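Local structure of MerB2 (Bacillus megaterium, 5C17) at residues 140-144 / 145-149; 27-30 / 31-35; 53-56 / 57-61; 61-65 / 66-70. The protein probably cleaves the carbon–mercury bond of organomercurial compounds, as an alkylmercury lyase of the MerB family, and holds a mercury(II) ion in this crystal. One frame throughout, in Å; residues are numbered along the deposited sequence. Where two conformers were deposited one is given.

Along the chain the order is contact 2, contact 3, contact 4 and then, much later, contact 1. The first three belong to a compact helical region: contact 2 lies on helix 22-34, while contacts 3 and 4 share helix 52-64 and I61, their centres about 10 Å apart. Contacts 2 and 4, with centres about 14 Å apart, touch through I29 CD1 and I68 CG2, 4.0 Å from each other. Contact 1 stands across the chain's centre, about 31 Å from contact 4 between centres, yet both reach the same antiparallel sheet, at its two outermost strands, 68-70 and 138-143. The sheet thus links the helical region to the distant turn at contact 1.

Contact 1: 140-144 / 145-149; sequences AKTTP and DSTVI
The carbonyl oxygen of P144 is gripped twice by T147: OG1 donates to P144 O at 2.8 Å, and T147 N reaches the same oxygen at 3.2 Å. The hydroxyl comes in only slightly tilted from the carbonyl plane, whereas the backbone N stands well above it. Both donors can converge because the hydroxyl lies beside its own backbone N (chi1 -66°), which brings OG1 and N to one side of the residue. The hydrogen bond from T147 N closes a type I turn from P144 to T147. The peptide bond before P144 is cis, and P144 CD lies 3.4 Å from T147 OG1. Under the turn the methyl of T142 slants across T147, CG2 lying 4.0 Å from T147 CB, so the two threonines and the proline pack together on the inner side of the bend, with T147 buried. The outer side is looser. D145 is exposed, its CB pointing away from the preceding strand, and meets that strand mainly through its backbone, where D145 CA makes a CH···O contact of 3.4 Å with T142 O. S146 also points away at CB, but its hydroxyl is held by S172 O. The bend carries the chain from edge strand 138-143, paired with strand 129-135, into strand 148-151 of the three-stranded sheet; T142 leans on L194 of helix 194-207, and T147 on I130 of strand 129-135.

Contact 2: 27-30 / 31-35; sequences RTIF and FSIRD
F31 N bonds R27 O at 2.9 Å and nearly straight (171°), and the same i to i+4 pattern continues from T28, I29 and F30 to S32, I33 and R34, down to the end of helix 22-34. The two phenylalanines leave neighbouring positions and meet as a T-shaped pair: the edge of F30 at CD2 points at the face of F31, centroids 5.3 Å apart and planes at 73°. R27 reaches F31 one turn on. The bend in its chain (chi3 62°) brings the guanidinium to the ring, with F31 CE2 over the centre of one face, 3.7 Å from R27 NH2, while NH1 bonds L208 O. I29, F30 and I33 are buried, F30 against L82 and against L109 and L113 of helix 103-113, whereas R27, T28, F31, S32 and R34 are partly exposed, a pattern consistent with an amphipathic helix. With F31 shortened to an alanine, the edge of F30 would probably lose the face it meets, and the R27 guanidinium, without the ring on one face, is likely to be freer to turn. I29 and I33 run side by side in the same direction, I29 CG2 and I33 CG1 lying 4.2 Å apart; I29 rests on L44 of helix 41-48 and I33 on L82.

Contact 3: 53-56 / 57-61; sequences KTVQ and SVVKI
V55 and V59 lie side by side on successive turns of helix 52-64, pointing the same way, with V55 CG1 4.1 Å from V59 CG2. Their rotamers set up the meeting: V55 CG1 is anti to its own N (chi1 169°) and leans forward along the helix, while CG2 of V59 sits beside its own N and leans back. That backward methyl also comes to 3.2 Å from V55 O, next to the main-chain bond V59 N makes with the same oxygen. T54 and V58 meet at a slant instead, methyl to methyl, T54 CG2 lying 4.0 Å from V58 CG2. V58 CG2 again lies close to the carbonyl one turn back, 3.2 Å from T54 O, which accepts the amide of V58 at 2.9 Å. N51 OD1 bonds T54 N at the start of the helix. Helices 41-48 and 52-64, preceded by helix 22-34 and followed by strands 68-70 and 76-79, make up an arrangement consistent with a winged helix-turn-helix. Within it V55 turns to I45 and V59 to L44 of helix 41-48, whereas V58 faces I25 of helix 22-34. K53, Q56 and K60 lie along the exposed flank, the last two extending from the helix. Their contact is made near the backbone: K60 N bonds Q56 O, and K60 CB lies 3.5 Å from that oxygen.

Contact 4: 61-65 / 66-70; sequences ILAQR and QMIVR
L62 O accepts M67 N at 2.9 Å, and A63 O accepts Q66 N at 2.9 Å; both bonds turn the chain back onto the last turn of helix 52-64. The first donor lies almost in line with the C=O bond, the second high above the plane of its carbonyl. A weak third bond runs from I68 N to L62 O. A water spans the start of the strand, donating to A63 O at 2.9 Å and to I68 O at 2.8 Å. With Q66 at positive phi (51°), this is a Schellman motif ending the helix, and it leads straight into strand 68-70, which pairs with strand 76-79 as in the wing of a winged-helix fold. The apolar contacts divide into two groups. In one, M67 and R65 run side by side in the same direction, M67 SD lying 3.9 Å from R65 CD; the methionine bends at its last torsion (chi3 66°), and L62 CD2 reaches the same sulfur more distantly. The end of R65 continues to S156 O and a salt bridge with E157. Were the sulfur lost to an alanine at M67, R65 CD and L62 CD2 would probably lack a packing partner and a gap would open beside L14. In the other, I68 lays CG1 against the helix, 4.0 Å from L62 CB and 4.1 Å from A63 CB; I68 also touches L26 and I29 of helix 22-34. A separate contact joins A63 to R70, which has two conformers: in one, A63 CB lies over a face of the guanidinium, 3.3 Å from R70 NH1.

Contact 1: 140-144 / 145-149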
loop_
_atom_site.group_PDB
_atom_site.type_symbol
_atom_site.label_atom_id
_atom_site.label_comp_id
_atom_site.label_asym_id
_atom_site.label_seq_id
_atom_site.Cartn_x
_atom_site.Cartn_y
_atom_site.Cartn_z
ATOM N N ALA A 140 2.775 -2.189 19.284
ATOM C CA ALA A 140 2.441 -2.917 20.503
ATOM C C ALA A 140 2.894 -4.368 20.320
ATOM O O ALA A 140 4.018 -4.702 20.667
ATOM C CB ALA A 140 0.936 -2.806 20.790
ATOM N N LYS A 141 2.063 -5.230 19.744
ATOM C CA LYS A 141 2.468 -6.620 19.520
ATOM C C LYS A 141 3.370 -6.672 18.296
ATOM O O LYS A 141 3.130 -5.964 17.323
ATOM C CB LYS A 141 1.223 -7.491 19.285
ATOM C CG LYS A 141 1.443 -9.019 19.268
ATOM C CD LYS A 141 0.184 -9.750 18.748
ATOM C CE LYS A 141 0.112 -11.222 19.178
ATOM N NZ LYS A 141 1.159 -12.092 18.564
ATOM N N THR A 142 4.408 -7.502 18.346
ATOM C CA THR A 142 5.139 -7.859 17.143
ATOM C C THR A 142 5.670 -9.256 17.350
ATOM O O THR A 142 6.539 -9.472 18.189
ATOM C CB THR A 142 6.314 -6.889 16.843
ATOM O OG1 THR A 142 5.811 -5.570 16.631
ATOM C CG2 THR A 142 7.086 -7.313 15.618
ATOM N N THR A 143 5.140 -10.210 16.599
ATOM C CA THR A 143 5.596 -11.586 16.681
ATOM C C THR A 143 5.809 -12.122 15.282
ATOM O O THR A 143 4.918 -12.010 14.444
ATOM C CB THR A 143 4.615 -12.494 17.436
ATOM O OG1 THR A 143 3.356 -12.550 16.756
ATOM C CG2 THR A 143 4.410 -11.999 18.846
ATOM N N PRO A 144 6.984 -12.703 15.012
ATOM C CA PRO A 144 8.157 -12.759 15.891
ATOM C C PRO A 144 8.707 -11.370 16.216
ATOM O O PRO A 144 8.531 -10.439 15.436
ATOM C CB PRO A 144 9.178 -13.538 15.063
ATOM C CG PRO A 144 8.409 -14.246 14.043
ATOM C CD PRO A 144 7.237 -13.390 13.733
ATOM N N ASP A 145 9.365 -11.235 17.360
ATOM C CA ASP A 145 9.845 -9.926 17.783
ATOM C C ASP A 145 10.875 -9.343 16.812
ATOM O O ASP A 145 11.046 -8.124 16.750
ATOM C CB ASP A 145 10.389 -9.949 19.224
ATOM C CG ASP A 145 11.453 -11.013 19.458
ATOM O OD1 ASP A 145 11.950 -11.632 18.499
ATOM O OD2 ASP A 145 11.805 -11.225 20.640
ATOM N N SER A 146 11.520 -10.218 16.039
ATOM C CA SER A 146 12.573 -9.844 15.094
ATOM C C SER A 146 12.082 -9.492 13.679
ATOM O O SER A 146 12.884 -9.315 12.752
ATOM C CB SER A 146 13.577 -10.997 15.002
ATOM O OG SER A 146 12.900 -12.227 14.817
ATOM N N THR A 147 10.772 -9.347 13.510
ATOM C CA THR A 147 10.183 -9.063 12.208
ATOM C C THR A 147 10.745 -7.779 11.608
ATOM O O THR A 147 10.878 -6.757 12.285
ATOM C CB THR A 147 8.658 -8.973 12.339
ATOM O OG1 THR A 147 8.133 -10.255 12.684
ATOM C CG2 THR A 147 7.992 -8.551 11.033
ATOM N N VAL A 148 11.055 -7.850 10.321
ATOM C CA VAL A 148 11.585 -6.733 9.554
ATOM C C VAL A 148 10.939 -6.738 8.170
ATOM O O VAL A 148 10.218 -7.677 7.815
ATOM C CB VAL A 148 13.120 -6.796 9.421
ATOM C CG1 VAL A 148 13.797 -6.539 10.775
ATOM C CG2 VAL A 148 13.540 -8.139 8.828
ATOM N N ILE A 149 11.194 -5.688 7.401
ATOM C CA ILE A 149 10.681 -5.560 6.047
ATOM C C ILE A 149 11.833 -5.461 5.050
ATOM O O ILE A 149 12.854 -4.832 5.336
ATOM C CB ILE A 149 9.787 -4.316 5.943
ATOM C CG1 ILE A 149 8.484 -4.581 6.699
ATOM C CG2 ILE A 149 9.503 -3.928 4.479
ATOM C CD1 ILE A 149 7.584 -3.356 6.873
#

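Contact 2: 27-30 / 31-35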
loop_
_atom_site.group_PDB
_atom_site.type_symbol
_atom_site.label_atom_id
_atom_site.label_comp_id
_atom_site.label_asym_id
_atom_site.label_seq_id
_atom_site.Cartn_x
_atom_site.Cartn_y
_atom_site.Cartn_z
ATOM N N ARG A 27 -8.326 10.280 -3.869
ATOM C CA ARG A 27 -8.921 10.426 -2.537
ATOM C C ARG A 27 -10.276 9.747 -2.479
ATOM O O ARG A 27 -10.602 9.010 -1.544
ATOM C CB ARG A 27 -9.103 11.896 -2.172
ATOM C CG ARG A 27 -7.804 12.637 -1.877
ATOM C CD ARG A 27 -8.069 14.126 -1.568
ATOM N NE ARG A 27 -8.905 14.275 -0.388
ATOM C CZ ARG A 27 -8.456 14.240 0.853
ATOM N NH1 ARG A 27 -7.158 14.112 1.106
ATOM N NH2 ARG A 27 -9.314 14.309 1.845
ATOM N N THR A 28 -11.094 10.018 -3.488
ATOM C CA THR A 28 -12.444 9.507 -3.506
ATOM C C THR A 28 -12.423 7.975 -3.500
ATOM O O THR A 28 -13.178 7.318 -2.760
ATOM C CB THR A 28 -13.226 10.079 -4.708
ATOM O OG1 THR A 28 -13.200 11.518 -4.637
ATOM C CG2 THR A 28 -14.652 9.614 -4.680
ATOM N N ILE A 29 -11.539 7.389 -4.296
ATOM C CA ILE A 29 -11.446 5.931 -4.352
ATOM C C ILE A 29 -10.937 5.375 -3.011
ATOM O O ILE A 29 -11.531 4.479 -2.405
ATOM C CB ILE A 29 -10.505 5.468 -5.477
ATOM C CG1 ILE A 29 -11.063 5.869 -6.849
ATOM C CG2 ILE A 29 -10.321 3.954 -5.416
ATOM C CD1 ILE A 29 -10.067 5.694 -8.017
ATOM N N PHE A 30 -9.822 5.932 -2.552
ATOM C CA PHE A 30 -9.108 5.449 -1.369
ATOM C C PHE A 30 -10.003 5.456 -0.137
ATOM O O PHE A 30 -10.093 4.463 0.584
ATOM C CB PHE A 30 -7.868 6.318 -1.176
ATOM C CG PHE A 30 -6.968 5.905 -0.035
ATOM C CD1 PHE A 30 -6.156 4.775 -0.126
ATOM C CD2 PHE A 30 -6.892 6.686 1.104
ATOM C CE1 PHE A 30 -5.300 4.432 0.916
ATOM C CE2 PHE A 30 -6.032 6.356 2.143
ATOM C CZ PHE A 30 -5.241 5.229 2.048
ATOM N N PHE A 31 -10.697 6.570 0.101
ATOM C CA PHE A 31 -11.508 6.646 1.297
ATOM C C PHE A 31 -12.792 5.780 1.174
ATOM O O PHE A 31 -13.336 5.336 2.179
ATOM C CB PHE A 31 -11.765 8.113 1.669
ATOM C CG PHE A 31 -10.493 8.853 2.063
ATOM C CD1 PHE A 31 -9.747 8.436 3.160
ATOM C CD2 PHE A 31 -10.027 9.932 1.320
ATOM C CE1 PHE A 31 -8.576 9.089 3.515
ATOM C CE2 PHE A 31 -8.856 10.596 1.685
ATOM C CZ PHE A 31 -8.132 10.163 2.775
ATOM N N SER A 32 -13.244 5.488 -0.046
ATOM C CA SER A 32 -14.338 4.537 -0.236
ATOM C C SER A 32 -13.878 3.108 0.106
ATOM O O SER A 32 -14.584 2.367 0.787
ATOM C CB SER A 32 -14.853 4.604 -1.673
ATOM O OG SER A 32 -15.970 3.765 -1.855
ATOM N N ILE A 33 -12.692 2.725 -0.362
ATOM C CA ILE A 33 -12.124 1.416 -0.039
ATOM C C ILE A 33 -11.973 1.287 1.488
ATOM O O ILE A 33 -12.268 0.235 2.054
ATOM C CB ILE A 33 -10.760 1.220 -0.747
ATOM C CG1 ILE A 33 -10.931 1.241 -2.285
ATOM C CG2 ILE A 33 -10.096 -0.077 -0.317
ATOM C CD1 ILE A 33 -11.946 0.270 -2.836
ATOM N N ARG A 34 -11.513 2.356 2.140
ATOM C CA ARG A 34 -11.404 2.392 3.602
ATOM C C ARG A 34 -12.727 2.007 4.242
ATOM O O ARG A 34 -12.765 1.317 5.263
ATOM C CB ARG A 34 -10.993 3.783 4.078
ATOM C CG ARG A 34 -10.959 3.971 5.601
ATOM C CD ARG A 34 -11.065 5.440 5.967
ATOM N NE ARG A 34 -12.327 6.038 5.515
ATOM C CZ ARG A 34 -12.567 7.344 5.495
ATOM N NH1 ARG A 34 -11.645 8.194 5.920
ATOM N NH2 ARG A 34 -13.733 7.801 5.058
ATOM N N ASP A 35 -13.814 2.461 3.626
ATOM C CA ASP A 35 -15.157 2.247 4.152
ATOM C C ASP A 35 -15.757 0.924 3.667
ATOM O O ASP A 35 -16.926 0.656 3.908
ATOM C CB ASP A 35 -16.061 3.419 3.736
ATOM C CG ASP A 35 -15.665 4.737 4.397
ATOM O OD1 ASP A 35 -14.981 4.700 5.435
ATOM O OD2 ASP A 35 -16.053 5.815 3.885
#

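Contact 3: 53-56 / 57-61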
loop_
_atom_site.group_PDB
_atom_site.type_symbol
_atom_site.label_atom_id
_atom_site.label_comp_id
_atom_site.label_asym_id
_atom_site.label_seq_id
_atom_site.Cartn_x
_atom_site.Cartn_y
_atom_site.Cartn_z
ATOM N N LYS A 53 -15.271 12.259 -19.406
ATOM C CA LYS A 53 -14.118 11.852 -20.208
ATOM C C LYS A 53 -12.828 11.933 -19.397
ATOM O O LYS A 53 -11.935 11.101 -19.549
ATOM C CB LYS A 53 -14.010 12.680 -21.490
ATOM C CG LYS A 53 -15.128 12.361 -22.486
ATOM C CD LYS A 53 -14.875 12.993 -23.851
ATOM C CE LYS A 53 -15.850 12.470 -24.904
ATOM N NZ LYS A 53 -15.907 10.966 -24.970
ATOM N N THR A 54 -12.732 12.924 -18.518
ATOM C CA THR A 54 -11.545 13.066 -17.666
ATOM C C THR A 54 -11.518 11.969 -16.617
ATOM O O THR A 54 -10.469 11.384 -16.361
ATOM C CB THR A 54 -11.481 14.453 -17.014
ATOM O OG1 THR A 54 -11.405 15.440 -18.041
ATOM C CG2 THR A 54 -10.266 14.597 -16.095
ATOM N N VAL A 55 -12.658 11.645 -16.018
ATOM C CA VAL A 55 -12.681 10.531 -15.082
ATOM C C VAL A 55 -12.190 9.262 -15.774
ATOM O O VAL A 55 -11.373 8.528 -15.241
ATOM C CB VAL A 55 -14.078 10.310 -14.500
ATOM C CG1 VAL A 55 -14.153 8.983 -13.726
ATOM C CG2 VAL A 55 -14.453 11.486 -13.602
ATOM N N GLN A 56 -12.701 9.001 -16.967
ATOM C CA GLN A 56 -12.322 7.818 -17.710
ATOM C C GLN A 56 -10.816 7.775 -17.969
ATOM O O GLN A 56 -10.171 6.748 -17.748
ATOM C CB GLN A 56 -13.099 7.789 -19.025
ATOM C CG GLN A 56 -12.658 6.730 -20.032
ATOM C CD GLN A 56 -13.560 6.717 -21.275
ATOM O OE1 GLN A 56 -14.237 5.729 -21.552
ATOM N NE2 GLN A 56 -13.585 7.829 -22.006
ATOM N N SER A 57 -10.249 8.888 -18.424
ATOM C CA SER A 57 -8.836 8.887 -18.785
ATOM C C SER A 57 -7.930 8.807 -17.569
ATOM O O SER A 57 -6.904 8.116 -17.610
ATOM C CB SER A 57 -8.493 10.090 -19.660
ATOM O OG SER A 57 -8.681 11.308 -18.975
ATOM N N VAL A 58 -8.312 9.466 -16.481
ATOM C CA VAL A 58 -7.513 9.404 -15.266
ATOM C C VAL A 58 -7.566 7.994 -14.678
ATOM O O VAL A 58 -6.537 7.427 -14.311
ATOM C CB VAL A 58 -7.984 10.428 -14.233
ATOM C CG1 VAL A 58 -7.273 10.215 -12.908
ATOM C CG2 VAL A 58 -7.735 11.853 -14.753
ATOM N N VAL A 59 -8.756 7.419 -14.586
ATOM C CA VAL A 59 -8.882 6.046 -14.086
ATOM C C VAL A 59 -8.051 5.065 -14.936
ATOM O O VAL A 59 -7.365 4.184 -14.390
ATOM C CB VAL A 59 -10.348 5.617 -13.998
ATOM C CG1 VAL A 59 -10.495 4.115 -13.778
ATOM C CG2 VAL A 59 -11.057 6.402 -12.875
ATOM N N LYS A 60 -8.061 5.230 -16.262
ATOM C CA LYS A 60 -7.250 4.383 -17.139
ATOM C C LYS A 60 -5.768 4.461 -16.767
ATOM O O LYS A 60 -5.098 3.436 -16.664
ATOM C CB LYS A 60 -7.448 4.774 -18.608
ATOM C CG LYS A 60 -6.638 3.950 -19.593
ATOM C CD LYS A 60 -6.933 4.310 -21.044
ATOM C CE LYS A 60 -6.173 3.396 -21.993
ATOM N NZ LYS A 60 -6.617 3.573 -23.403
ATOM N N ILE A 61 -5.265 5.672 -16.554
ATOM C CA ILE A 61 -3.854 5.860 -16.198
ATOM C C ILE A 61 -3.551 5.232 -14.848
ATOM O O ILE A 61 -2.532 4.537 -14.687
ATOM C CB ILE A 61 -3.475 7.355 -16.208
ATOM C CG1 ILE A 61 -3.342 7.830 -17.648
ATOM C CG2 ILE A 61 -2.146 7.591 -15.467
ATOM C CD1 ILE A 61 -3.373 9.333 -17.808
#

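Contact 4: 61-65 / 66-70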
loop_
_atom_site.group_PDB
_atom_site.type_symbol
_atom_site.label_atom_id
_atom_site.label_comp_id
_atom_site.label_asym_id
_atom_site.label_seq_id
_atom_site.Cartn_x
_atom_site.Cartn_y
_atom_site.Cartn_z
ATOM N N ILE A 61 -5.265 5.672 -16.554
ATOM C CA ILE A 61 -3.854 5.860 -16.198
ATOM C C ILE A 61 -3.551 5.232 -14.848
ATOM O O ILE A 61 -2.532 4.537 -14.687
ATOM C CB ILE A 61 -3.475 7.355 -16.208
ATOM C CG1 ILE A 61 -3.342 7.830 -17.648
ATOM C CG2 ILE A 61 -2.146 7.591 -15.467
ATOM C CD1 ILE A 61 -3.373 9.333 -17.808
ATOM N N LEU A 62 -4.407 5.479 -13.859
ATOM C CA LEU A 62 -4.172 4.931 -12.517
ATOM C C LEU A 62 -4.176 3.406 -12.543
ATOM O O LEU A 62 -3.392 2.769 -11.850
ATOM C CB LEU A 62 -5.208 5.456 -11.522
ATOM C CG LEU A 62 -5.203 6.959 -11.285
ATOM C CD1 LEU A 62 -6.409 7.343 -10.437
ATOM C CD2 LEU A 62 -3.912 7.420 -10.671
ATOM N N ALA A 63 -5.043 2.825 -13.362
ATOM C CA ALA A 63 -5.096 1.376 -13.494
ATOM C C ALA A 63 -3.855 0.820 -14.221
ATOM O O ALA A 63 -3.314 -0.221 -13.832
ATOM C CB ALA A 63 -6.379 0.940 -14.171
ATOM N N GLN A 64 -3.401 1.517 -15.260
ATOM C CA GLN A 64 -2.183 1.124 -15.969
ATOM C C GLN A 64 -0.989 1.109 -15.012
ATOM O O GLN A 64 -0.157 0.199 -15.056
ATOM C CB GLN A 64 -1.896 2.065 -17.153
ATOM C CG GLN A 64 -2.842 1.898 -18.343
ATOM C CD GLN A 64 -2.654 2.950 -19.445
ATOM O OE1 GLN A 64 -2.334 4.120 -19.180
ATOM N NE2 GLN A 64 -2.867 2.529 -20.692
ATOM N N ARG A 65 -0.931 2.103 -14.125
ATOM C CA ARG A 65 0.145 2.218 -13.138
ATOM C C ARG A 65 -0.079 1.286 -11.944
ATOM O O ARG A 65 0.745 1.211 -11.046
ATOM C CB ARG A 65 0.247 3.663 -12.642
ATOM C CG ARG A 65 0.781 4.626 -13.675
ATOM C CD ARG A 65 0.844 6.047 -13.136
ATOM N NE ARG A 65 1.590 6.952 -14.001
ATOM C CZ ARG A 65 2.904 7.090 -13.966
ATOM N NH1 ARG A 65 3.619 6.384 -13.106
ATOM N NH2 ARG A 65 3.504 7.938 -14.793
ATOM N N GLN A 66 -1.185 0.559 -11.965
ATOM C CA GLN A 66 -1.582 -0.337 -10.878
ATOM C C GLN A 66 -1.554 0.374 -9.524
ATOM O O GLN A 66 -1.245 -0.218 -8.495
ATOM C CB GLN A 66 -0.733 -1.605 -10.879
ATOM C CG GLN A 66 -0.823 -2.356 -12.183
ATOM C CD GLN A 66 -0.041 -3.658 -12.182
ATOM O OE1 GLN A 66 0.857 -3.861 -11.381
ATOM N NE2 GLN A 66 -0.392 -4.545 -13.093
ATOM N N MET A 67 -1.918 1.655 -9.560
ATOM C CA MET A 67 -2.173 2.438 -8.357
ATOM C C MET A 67 -3.583 2.252 -7.838
ATOM O O MET A 67 -3.875 2.591 -6.687
ATOM C CB MET A 67 -1.897 3.912 -8.620
ATOM C CG MET A 67 -0.417 4.197 -8.785
ATOM S SD MET A 67 -0.053 5.879 -9.300
ATOM C CE MET A 67 -0.619 6.759 -7.854
ATOM N N ILE A 68 -4.436 1.715 -8.702
ATOM C CA ILE A 68 -5.739 1.174 -8.332
ATOM C C ILE A 68 -5.838 -0.199 -8.975
ATOM O O ILE A 68 -5.131 -0.491 -9.951
ATOM C CB ILE A 68 -6.922 2.072 -8.778
ATOM C CG1 ILE A 68 -7.012 2.151 -10.309
ATOM C CG2 ILE A 68 -6.793 3.464 -8.167
ATOM C CD1 ILE A 68 -8.208 2.927 -10.808
ATOM N N VAL A 69 -6.697 -1.031 -8.404
ATOM C CA VAL A 69 -6.939 -2.386 -8.899
ATOM C C VAL A 69 -8.411 -2.546 -9.188
ATOM O O VAL A 69 -9.244 -2.171 -8.373
ATOM C CB VAL A 69 -6.464 -3.473 -7.900
ATOM C CG1 VAL A 69 -7.002 -4.866 -8.273
ATOM C CG2 VAL A 69 -4.956 -3.475 -7.837
ATOM N N ARG A 70 -8.701 -3.102 -10.360
ATOM C CA ARG A 70 -10.070 -3.396 -10.759
ATOM C C ARG A 70 -10.236 -4.886 -10.908
ATOM O O ARG A 70 -9.362 -5.558 -11.453
ATOM C CB ARG A 70 -10.414 -2.730 -12.097
ATOM C CG ARG A 70 -10.515 -1.211 -12.005
ATOM C CD ARG A 70 -10.852 -0.547 -13.334
ATOM N NE ARG A 70 -9.781 -0.685 -14.323
ATOM C CZ ARG A 70 -9.703 0.026 -15.446
ATOM N NH1 ARG A 70 -8.702 -0.166 -16.296
ATOM N NH2 ARG A 70 -10.628 0.933 -15.732
HETATM O O HOH W 1 -4.576 -2.134 -12.094
#